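Local atomic coordinates of 4-oxalmesaconate hydratase (Pseudomonas putida, PDB entry 5CGZ), a protein that catalyses, as a zinc metalloenzyme, the interconversion of 4-carboxy-2-hydroxymuconate and its hydrated product, the third step of gallate degradation. Residues A[16-21]-A[109-114]; A[61-66]-A[190-195]; A[79-84]-A[99-104]. All blocks are in the same frame, centred on the assembly; numbering follows the deposited sequence. Where two conformers were deposited one is given.

Contact 1 (A[16-21]-A[109-114]); sequences WRAGGA and FVLSHS
Ala18 and Ala21 of helix 13-27 pack on Leu111 of strand 110-112 in a buried helix-on-sheet contact near the centre of the Rossmann-like fold, while Arg17 approaches His113 where that strand runs into the zinc site. The register supports this reading: the CA atoms of Ala18 and Leu111 are 7.5 Å apart, close enough for alanine methyls to reach Leu111; no hydrogen bond crosses between the segments, and the two sides together bury 161 Å². One branch of Leu111 does the work. CG stands beside the backbone N, opposite the carbonyl carbon (chi1 -49°), and from there CD1 reaches both methyls, lying 3.6 Å from Ala21 CB and 4.1 Å from Ala18 CB. Tyr155 and Phe157 of strand 154-157 and Val6 of strand 3-8 also touch Leu111, and Leu239 of a second subunit packs on it as well. The helix is kinked where the backbone N atoms of Gly20 and Ala21 lack a bond to the turn before; each is bonded to an oxygen of the Glu226 carboxylate. At the strand's C-terminal end the contact changes character. His113 stacks on His123, one of the four zinc ligands, and its side chain comes within about 4 Å of the metal, while its NE2 is hydrogen-bonded to Ala9 N. Arg17 belongs to the second shell, since its NE forms a salt bridge with OD2 of the zinc ligand Asp13, and its NH1 bonds to Tyr199 OH and Glu158 O. Between Arg17 and His113 there is only a loose, oblique approach, with Arg17 NE 4.5 Å from His113 CE1.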
loop_
_atom_site.group_PDB
_atom_site.type_symbol
_atom_site.label_atom_id
_atom_site.label_comp_id
_atom_site.label_asym_id
_atom_site.label_seq_id
_atom_site.Cartn_x
_atom_site.Cartn_y
_atom_site.Cartn_z
ATOM N N TRP A 16 -22.559 5.803 18.007
ATOM C CA TRP A 16 -22.080 4.461 17.653
ATOM C C TRP A 16 -20.574 4.310 17.828
ATOM O O TRP A 16 -20.094 3.279 18.309
ATOM C CB TRP A 16 -22.412 4.102 16.202
ATOM C CG TRP A 16 -23.826 4.317 15.747
ATOM C CD1 TRP A 16 -24.241 5.126 14.726
ATOM C CD2 TRP A 16 -25.006 3.683 16.261
ATOM N NE1 TRP A 16 -25.608 5.043 14.582
ATOM C CE2 TRP A 16 -26.101 4.168 15.512
ATOM C CE3 TRP A 16 -25.243 2.753 17.279
ATOM C CZ2 TRP A 16 -27.413 3.761 15.755
ATOM C CZ3 TRP A 16 -26.547 2.347 17.518
ATOM C CH2 TRP A 16 -27.615 2.854 16.761
ATOM N N ARG A 17 -19.833 5.339 17.427
ATOM C CA ARG A 17 -18.394 5.204 17.168
ATOM C C ARG A 17 -17.497 5.834 18.221
ATOM O O ARG A 17 -16.312 5.514 18.282
ATOM C CB ARG A 17 -18.054 5.820 15.798
ATOM C CG ARG A 17 -18.981 5.338 14.714
ATOM C CD ARG A 17 -18.626 5.789 13.300
ATOM N NE ARG A 17 -19.837 5.582 12.516
ATOM C CZ ARG A 17 -20.282 4.383 12.154
ATOM N NH1 ARG A 17 -19.576 3.291 12.444
ATOM N NH2 ARG A 17 -21.419 4.279 11.488
ATOM N N ALA A 18 -18.046 6.736 19.034
ATOM C CA ALA A 18 -17.229 7.498 19.981
ATOM C C ALA A 18 -17.833 7.592 21.384
ATOM O O ALA A 18 -17.262 8.250 22.255
ATOM C CB ALA A 18 -16.987 8.908 19.435
ATOM N N GLY A 19 -18.988 6.957 21.596
ATOM C CA GLY A 19 -19.685 7.060 22.868
ATOM C C GLY A 19 -18.807 6.678 24.049
ATOM O O GLY A 19 -18.756 7.389 25.058
ATOM N N GLY A 20 -18.102 5.559 23.921
ATOM C CA GLY A 20 -17.186 5.119 24.962
ATOM C C GLY A 20 -16.092 6.135 25.233
ATOM O O GLY A 20 -15.844 6.493 26.381
ATOM N N ALA A 21 -15.427 6.597 24.176
ATOM C CA ALA A 21 -14.327 7.534 24.328
ATOM C C ALA A 21 -14.808 8.822 25.008
ATOM O O ALA A 21 -14.101 9.407 25.830
ATOM C CB ALA A 21 -13.690 7.845 22.964
ATOM N N PHE A 109 -7.379 16.298 22.005
ATOM C CA PHE A 109 -7.395 15.334 20.910
ATOM C C PHE A 109 -8.707 15.459 20.154
ATOM O O PHE A 109 -9.663 16.074 20.647
ATOM C CB PHE A 109 -7.176 13.894 21.423
ATOM C CG PHE A 109 -8.277 13.371 22.326
ATOM C CD1 PHE A 109 -9.398 12.748 21.790
ATOM C CD2 PHE A 109 -8.168 13.472 23.707
ATOM C CE1 PHE A 109 -10.405 12.251 22.616
ATOM C CE2 PHE A 109 -9.167 12.977 24.542
ATOM C CZ PHE A 109 -10.290 12.368 23.996
ATOM N N VAL A 110 -8.736 14.899 18.948
ATOM C CA VAL A 110 -9.908 14.972 18.083
ATOM C C VAL A 110 -10.293 13.586 17.568
ATOM O O VAL A 110 -9.431 12.806 17.160
ATOM C CB VAL A 110 -9.656 15.899 16.882
ATOM C CG1 VAL A 110 -10.950 16.120 16.099
ATOM C CG2 VAL A 110 -9.072 17.218 17.353
ATOM N N LEU A 111 -11.586 13.278 17.588
ATOM C CA LEU A 111 -12.079 12.036 16.994
ATOM C C LEU A 111 -12.960 12.360 15.792
ATOM O O LEU A 111 -13.824 13.240 15.872
ATOM C CB LEU A 111 -12.877 11.219 18.015
ATOM C CG LEU A 111 -12.255 10.979 19.387
ATOM C CD1 LEU A 111 -13.128 10.035 20.190
ATOM C CD2 LEU A 111 -10.855 10.410 19.226
ATOM N N SER A 112 -12.744 11.673 14.674
ATOM C CA SER A 112 -13.644 11.824 13.534
ATOM C C SER A 112 -13.615 10.550 12.682
ATOM O O SER A 112 -13.156 9.503 13.155
ATOM C CB SER A 112 -13.282 13.068 12.709
ATOM O OG SER A 112 -14.349 13.425 11.837
ATOM N N HIS A 113 -14.093 10.640 11.440
ATOM C CA HIS A 113 -14.289 9.456 10.583
ATOM C C HIS A 113 -13.030 9.006 9.836
ATOM O O HIS A 113 -12.068 9.757 9.721
ATOM C CB HIS A 113 -15.388 9.726 9.544
ATOM C CG HIS A 113 -16.730 10.023 10.135
ATOM N ND1 HIS A 113 -17.711 9.059 10.283
ATOM C CD2 HIS A 113 -17.272 11.172 10.596
ATOM C CE1 HIS A 113 -18.787 9.602 10.815
ATOM N NE2 HIS A 113 -18.549 10.890 11.014
ATOM N N SER A 114 -13.058 7.790 9.297
ATOM C CA SER A 114 -11.970 7.312 8.447
ATOM C C SER A 114 -11.894 8.156 7.180
ATOM O O SER A 114 -12.902 8.723 6.746
ATOM C CB SER A 114 -12.170 5.828 8.088
ATOM O OG SER A 114 -13.365 5.635 7.340
#

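Contact 2 (A[61-66]-A[190-195]); sequences DARREE and AGQEHL
Glu66 of helix 56-74 meets Ala190, and Arg63 of the same helix meets Gln192, just ahead of helix 193-212. Among the ionic bonds, Arg63 and Glu66 form a salt bridge one turn apart, in which the arginine grips side-on: its NE lies 3.0 Å and its NH2 3.1 Å from Glu66 OE1. Both nitrogens come from the same face of the carboxylate, NE 45° out of its plane, whereas the oxygen stays nearly within the guanidinium plane. The arginine achieves this by folding at chi2 and chi3. Direct polar contact across the segments is slight, since Ala190 N gives Glu66 OE2 a weak hydrogen bond of 3.3 Å. A water strengthens the join: it accepts from Arg63 NH2 and donates to Ala190 O at 2.8 Å. Packing adds the Gln192 amide, whose NE2 sits over one face of the guanidinium, 3.8 Å from Arg63 NH2, with the two planes 61° apart. Arg63 NH1 is hydrogen-bonded to Ser45 OG. Gln192 holds the N-cap position, so the contact joins the side of one helix to the start of another, on the periphery of the zinc site of this Rossmann-like fold, the Gln192 side chain about 9 Å from the metal.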
loop_
_atom_site.group_PDB
_atom_site.type_symbol
_atom_site.label_atom_id
_atom_site.label_comp_id
_atom_site.label_asym_id
_atom_site.label_seq_id
_atom_site.Cartn_x
_atom_site.Cartn_y
_atom_site.Cartn_z
ATOM N N ASP A 61 -35.499 17.462 13.612
ATOM C CA ASP A 61 -35.960 17.641 14.990
ATOM C C ASP A 61 -35.794 16.356 15.780
ATOM O O ASP A 61 -35.297 16.371 16.906
ATOM C CB ASP A 61 -37.429 18.092 15.044
ATOM C CG ASP A 61 -37.617 19.535 14.612
ATOM O OD1 ASP A 61 -36.629 20.307 14.628
ATOM O OD2 ASP A 61 -38.761 19.896 14.260
ATOM N N ALA A 62 -36.223 15.242 15.193
ATOM C CA ALA A 62 -36.102 13.956 15.868
ATOM C C ALA A 62 -34.622 13.612 16.117
ATOM O O ALA A 62 -34.239 13.218 17.224
ATOM C CB ALA A 62 -36.791 12.864 15.054
ATOM N N ARG A 63 -33.787 13.785 15.096
ATOM C CA ARG A 63 -32.355 13.502 15.226
ATOM C C ARG A 63 -31.686 14.399 16.275
ATOM O O ARG A 63 -30.858 13.933 17.061
ATOM C CB ARG A 63 -31.652 13.678 13.878
ATOM C CG ARG A 63 -32.073 12.688 12.804
ATOM C CD ARG A 63 -31.418 11.333 12.998
ATOM N NE ARG A 63 -32.209 10.425 13.826
ATOM C CZ ARG A 63 -33.080 9.538 13.346
ATOM N NH1 ARG A 63 -33.292 9.440 12.038
ATOM N NH2 ARG A 63 -33.746 8.749 14.178
ATOM N N ARG A 64 -32.041 15.686 16.276
ATOM C CA ARG A 64 -31.480 16.644 17.231
ATOM C C ARG A 64 -31.786 16.225 18.669
ATOM O O ARG A 64 -30.914 16.264 19.542
ATOM C CB ARG A 64 -32.020 18.060 16.965
ATOM C CG ARG A 64 -31.361 19.178 17.796
ATOM C CD ARG A 64 -32.057 20.558 17.596
ATOM N NE ARG A 64 -31.972 21.080 16.226
ATOM C CZ ARG A 64 -32.988 21.122 15.353
ATOM N NH1 ARG A 64 -34.189 20.672 15.696
ATOM N NH2 ARG A 64 -32.809 21.619 14.131
ATOM N N GLU A 65 -33.022 15.810 18.918
ATOM C CA GLU A 65 -33.422 15.453 20.273
ATOM C C GLU A 65 -32.695 14.194 20.739
ATOM O O GLU A 65 -32.285 14.095 21.894
ATOM C CB GLU A 65 -34.937 15.260 20.357
ATOM C CG GLU A 65 -35.536 15.678 21.696
ATOM C CD GLU A 65 -35.370 17.169 21.977
ATOM O OE1 GLU A 65 -35.351 17.551 23.167
ATOM O OE2 GLU A 65 -35.262 17.957 21.012
ATOM N N GLU A 66 -32.531 13.233 19.833
ATOM C CA GLU A 66 -31.785 12.020 20.149
ATOM C C GLU A 66 -30.339 12.331 20.513
ATOM O O GLU A 66 -29.822 11.825 21.508
ATOM C CB GLU A 66 -31.825 11.050 18.973
ATOM C CG GLU A 66 -33.189 10.436 18.740
ATOM C CD GLU A 66 -33.203 9.516 17.536
ATOM O OE1 GLU A 66 -32.237 9.566 16.737
ATOM O OE2 GLU A 66 -34.182 8.745 17.396
ATOM N N ALA A 190 -33.490 5.747 18.622
ATOM C CA ALA A 190 -34.799 5.113 18.510
ATOM C C ALA A 190 -34.992 4.310 17.227
ATOM O O ALA A 190 -34.699 4.786 16.127
ATOM C CB ALA A 190 -35.888 6.172 18.623
ATOM N N GLY A 191 -35.503 3.092 17.390
ATOM C CA GLY A 191 -35.855 2.238 16.270
ATOM C C GLY A 191 -34.688 1.565 15.560
ATOM O O GLY A 191 -34.878 0.943 14.510
ATOM N N GLN A 192 -33.486 1.660 16.125
ATOM C CA GLN A 192 -32.307 1.135 15.439
ATOM C C GLN A 192 -31.646 -0.012 16.203
ATOM O O GLN A 192 -30.418 -0.145 16.225
ATOM C CB GLN A 192 -31.328 2.281 15.176
ATOM C CG GLN A 192 -31.997 3.418 14.401
ATOM C CD GLN A 192 -31.064 4.569 14.054
ATOM O OE1 GLN A 192 -30.082 4.395 13.321
ATOM N NE2 GLN A 192 -31.382 5.763 14.561
ATOM N N GLU A 193 -32.485 -0.860 16.790
ATOM C CA GLU A 193 -32.054 -2.008 17.584
ATOM C C GLU A 193 -31.008 -2.914 16.907
ATOM O O GLU A 193 -30.141 -3.460 17.583
ATOM C CB GLU A 193 -33.275 -2.856 17.967
ATOM C CG GLU A 193 -34.183 -2.239 19.039
ATOM C CD GLU A 193 -35.134 -1.166 18.502
ATOM O OE1 GLU A 193 -35.035 -0.787 17.313
ATOM O OE2 GLU A 193 -35.988 -0.697 19.284
ATOM N N HIS A 194 -31.095 -3.091 15.591
ATOM C CA HIS A 194 -30.109 -3.906 14.875
ATOM C C HIS A 194 -28.724 -3.292 14.989
ATOM O O HIS A 194 -27.735 -4.010 15.133
ATOM C CB HIS A 194 -30.480 -4.073 13.398
ATOM C CG HIS A 194 -31.593 -5.051 13.164
ATOM N ND1 HIS A 194 -32.167 -5.243 11.931
ATOM C CD2 HIS A 194 -32.230 -5.886 14.021
ATOM C CE1 HIS A 194 -33.120 -6.162 12.032
ATOM N NE2 HIS A 194 -33.176 -6.563 13.284
ATOM N N LEU A 195 -28.658 -1.965 14.925
ATOM C CA LEU A 195 -27.394 -1.271 15.110
ATOM C C LEU A 195 -26.953 -1.294 16.576
ATOM O O LEU A 195 -25.749 -1.315 16.846
ATOM C CB LEU A 195 -27.481 0.166 14.601
ATOM C CG LEU A 195 -27.537 0.296 13.078
ATOM C CD1 LEU A 195 -27.439 1.763 12.672
ATOM C CD2 LEU A 195 -26.434 -0.535 12.401
HETATM O O HOH W 1 -35.722 6.204 13.900
#

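Contact 3 (A[79-84]-A[99-104]); sequences EFFDIG and ADVYRR
Glu79, the next-to-last residue of strand 76-80, reaches across to Val101 and Arg104 of helix 92-105. Its CG lies between the backbone N and the carbonyl carbon (chi1 73°), and the chain then runs straight out, carrying the carboxylate to the helix. Arg104 comes from the opposite direction: it is extended through chi2 and bends at chi3 (79°), which turns its guanidinium edge to the acid. Arg104 NH2 donates to Glu79 OE1 over 2.8 Å, on the syn side but 24° out of the carboxylate plane. Beside this salt bridge a water links the other two ends, donating to Glu79 OE2 (2.6 Å) and accepting from Arg104 NH1 (3.1 Å). OE1 is also hydrogen-bonded to His33 NE2 of the adjacent strand 31-36, while Arg104 NH2 also bonds a glycerol, probably from the crystallisation liquor. Strand 76-80, helix 92-105 and strand 110-112 form a beta-alpha-beta crossover that passes over strands 31-36 and 3-8, as in the chain reversal of Rossmann-type sheets, and these side chains tie its first strand to its helix. An alanine in place of Glu79 is likely to leave Arg104 without its carboxylate mate and His33 NE2 without this hydrogen-bond partner. Val101 CG2, set beside its own backbone N, lies against the same oxygen, 3.6 Å from Glu79 OE1. That methyl also meets Phe81, which runs alongside Val101 pointing the other way. Phe81 presents its ring edge, not a face, and CZ stops 3.9 Å from Val101 CG2.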
loop_
_atom_site.group_PDB
_atom_site.type_symbol
_atom_site.label_atom_id
_atom_site.label_comp_id
_atom_site.label_asym_id
_atom_site.label_seq_id
_atom_site.Cartn_x
_atom_site.Cartn_y
_atom_site.Cartn_z
ATOM N N GLU A 79 -23.069 20.616 19.514
ATOM C CA GLU A 79 -23.641 21.662 18.675
ATOM C C GLU A 79 -23.874 21.115 17.276
ATOM O O GLU A 79 -23.272 20.108 16.885
ATOM C CB GLU A 79 -22.741 22.903 18.638
ATOM C CG GLU A 79 -21.471 22.746 17.837
ATOM C CD GLU A 79 -20.587 23.981 17.906
ATOM O OE1 GLU A 79 -19.572 23.959 18.641
ATOM O OE2 GLU A 79 -20.902 24.976 17.222
ATOM N N PHE A 80 -24.748 21.784 16.528
ATOM C CA PHE A 80 -25.200 21.293 15.233
ATOM C C PHE A 80 -24.972 22.321 14.125
ATOM O O PHE A 80 -25.603 23.372 14.130
ATOM C CB PHE A 80 -26.685 20.919 15.325
ATOM C CG PHE A 80 -26.984 19.945 16.428
ATOM C CD1 PHE A 80 -26.839 18.579 16.223
ATOM C CD2 PHE A 80 -27.385 20.393 17.678
ATOM C CE1 PHE A 80 -27.101 17.677 17.238
ATOM C CE2 PHE A 80 -27.651 19.494 18.698
ATOM C CZ PHE A 80 -27.508 18.133 18.477
ATOM N N PHE A 81 -24.071 22.036 13.185
ATOM C CA PHE A 81 -23.819 22.982 12.101
ATOM C C PHE A 81 -24.957 22.980 11.088
ATOM O O PHE A 81 -25.131 23.952 10.357
ATOM C CB PHE A 81 -22.505 22.676 11.368
ATOM C CG PHE A 81 -21.277 23.205 12.051
ATOM C CD1 PHE A 81 -21.300 23.555 13.393
ATOM C CD2 PHE A 81 -20.092 23.353 11.341
ATOM C CE1 PHE A 81 -20.158 24.037 14.018
ATOM C CE2 PHE A 81 -18.952 23.833 11.957
ATOM C CZ PHE A 81 -18.982 24.172 13.302
ATOM N N ASP A 82 -25.695 21.875 11.019
ATOM C CA ASP A 82 -26.811 21.735 10.084
ATOM C C ASP A 82 -26.470 22.112 8.637
ATOM O O ASP A 82 -27.147 22.957 8.041
ATOM C CB ASP A 82 -27.996 22.583 10.568
ATOM C CG ASP A 82 -29.285 22.297 9.798
ATOM O OD1 ASP A 82 -29.443 21.181 9.255
ATOM O OD2 ASP A 82 -30.145 23.195 9.729
ATOM N N ILE A 83 -25.446 21.487 8.052
ATOM C CA ILE A 83 -25.078 21.829 6.678
ATOM C C ILE A 83 -25.647 20.860 5.635
ATOM O O ILE A 83 -25.438 21.054 4.436
ATOM C CB ILE A 83 -23.543 21.900 6.485
ATOM C CG1 ILE A 83 -22.899 20.520 6.698
ATOM C CG2 ILE A 83 -22.929 22.966 7.408
ATOM C CD1 ILE A 83 -21.377 20.512 6.454
ATOM N N GLY A 84 -26.362 19.832 6.082
ATOM C CA GLY A 84 -27.018 18.912 5.160
ATOM C C GLY A 84 -26.201 17.677 4.803
ATOM O O GLY A 84 -24.983 17.760 4.621
ATOM N N ALA A 99 -12.879 25.888 12.569
ATOM C CA ALA A 99 -11.644 26.418 13.147
ATOM C C ALA A 99 -11.937 27.237 14.403
ATOM O O ALA A 99 -11.161 27.210 15.363
ATOM C CB ALA A 99 -10.881 27.261 12.131
ATOM N N ASP A 100 -13.054 27.963 14.399
ATOM C CA ASP A 100 -13.445 28.734 15.579
ATOM C C ASP A 100 -13.816 27.814 16.748
ATOM O O ASP A 100 -13.539 28.136 17.902
ATOM C CB ASP A 100 -14.611 29.673 15.252
ATOM C CG ASP A 100 -14.216 30.781 14.272
ATOM O OD1 ASP A 100 -13.001 31.041 14.096
ATOM O OD2 ASP A 100 -15.128 31.395 13.679
ATOM N N VAL A 101 -14.441 26.674 16.460
ATOM C CA VAL A 101 -14.705 25.702 17.519
ATOM C C VAL A 101 -13.385 25.247 18.136
ATOM O O VAL A 101 -13.261 25.173 19.361
ATOM C CB VAL A 101 -15.501 24.488 17.001
ATOM C CG1 VAL A 101 -15.626 23.415 18.087
ATOM C CG2 VAL A 101 -16.885 24.942 16.529
ATOM N N TYR A 102 -12.395 24.955 17.290
ATOM C CA TYR A 102 -11.068 24.564 17.770
ATOM C C TYR A 102 -10.465 25.635 18.671
ATOM O O TYR A 102 -9.923 25.330 19.735
ATOM C CB TYR A 102 -10.109 24.313 16.603
ATOM C CG TYR A 102 -10.069 22.894 16.056
ATOM C CD1 TYR A 102 -9.209 21.941 16.600
ATOM C CD2 TYR A 102 -10.846 22.525 14.957
ATOM C CE1 TYR A 102 -9.145 20.640 16.080
ATOM C CE2 TYR A 102 -10.786 21.226 14.425
ATOM C CZ TYR A 102 -9.935 20.294 14.995
ATOM O OH TYR A 102 -9.874 19.019 14.478
ATOM N N ARG A 103 -10.532 26.886 18.224
ATOM C CA ARG A 103 -9.948 27.993 18.981
ATOM C C ARG A 103 -10.628 28.135 20.352
ATOM O O ARG A 103 -9.978 28.436 21.348
ATOM C CB ARG A 103 -10.049 29.299 18.180
ATOM C CG ARG A 103 -9.079 29.413 16.992
ATOM C CD ARG A 103 -7.693 29.768 17.472
ATOM N NE ARG A 103 -6.675 29.817 16.425
ATOM C CZ ARG A 103 -6.379 30.895 15.699
ATOM N NH1 ARG A 103 -7.047 32.032 15.875
ATOM N NH2 ARG A 103 -5.410 30.832 14.784
ATOM N N ARG A 104 -11.932 27.890 20.401
ATOM C CA ARG A 104 -12.689 28.003 21.647
ATOM C C ARG A 104 -12.478 26.803 22.576
ATOM O O ARG A 104 -12.271 26.955 23.774
ATOM C CB ARG A 104 -14.179 28.161 21.333
ATOM C CG ARG A 104 -15.061 28.312 22.553
ATOM C CD ARG A 104 -16.532 28.427 22.163
ATOM N NE ARG A 104 -17.133 27.134 21.833
ATOM C CZ ARG A 104 -17.589 26.804 20.625
ATOM N NH1 ARG A 104 -17.512 27.671 19.618
ATOM N NH2 ARG A 104 -18.125 25.605 20.422
HETATM O O HOH W 2 -19.534 27.185 17.280
#

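In the fold
Contacts 1 and 3 set helices 13-27 and 92-105 on opposite faces of one sheet; contact 2 lies outside it, between helix 56-74 and the segment before helix 193-212. Contacts 1 and 2 have centres 18 Å apart and touch through Trp16, whose CH2 is 3.5 Å from Leu195 CB. Contact 3 is nested along the chain within the loops closed by both others. It meets contact 1 where Tyr102 OH lies 3.5 Å from Val110 CG2, and contact 2 where Phe80 CE2 lies 3.8 Å from Arg64 CG. Side chains approach the zinc to about 4 Å in contact 1 (His113), 9 Å in contact 2 (Gln192) and 14 Å in contact 3 (Phe81).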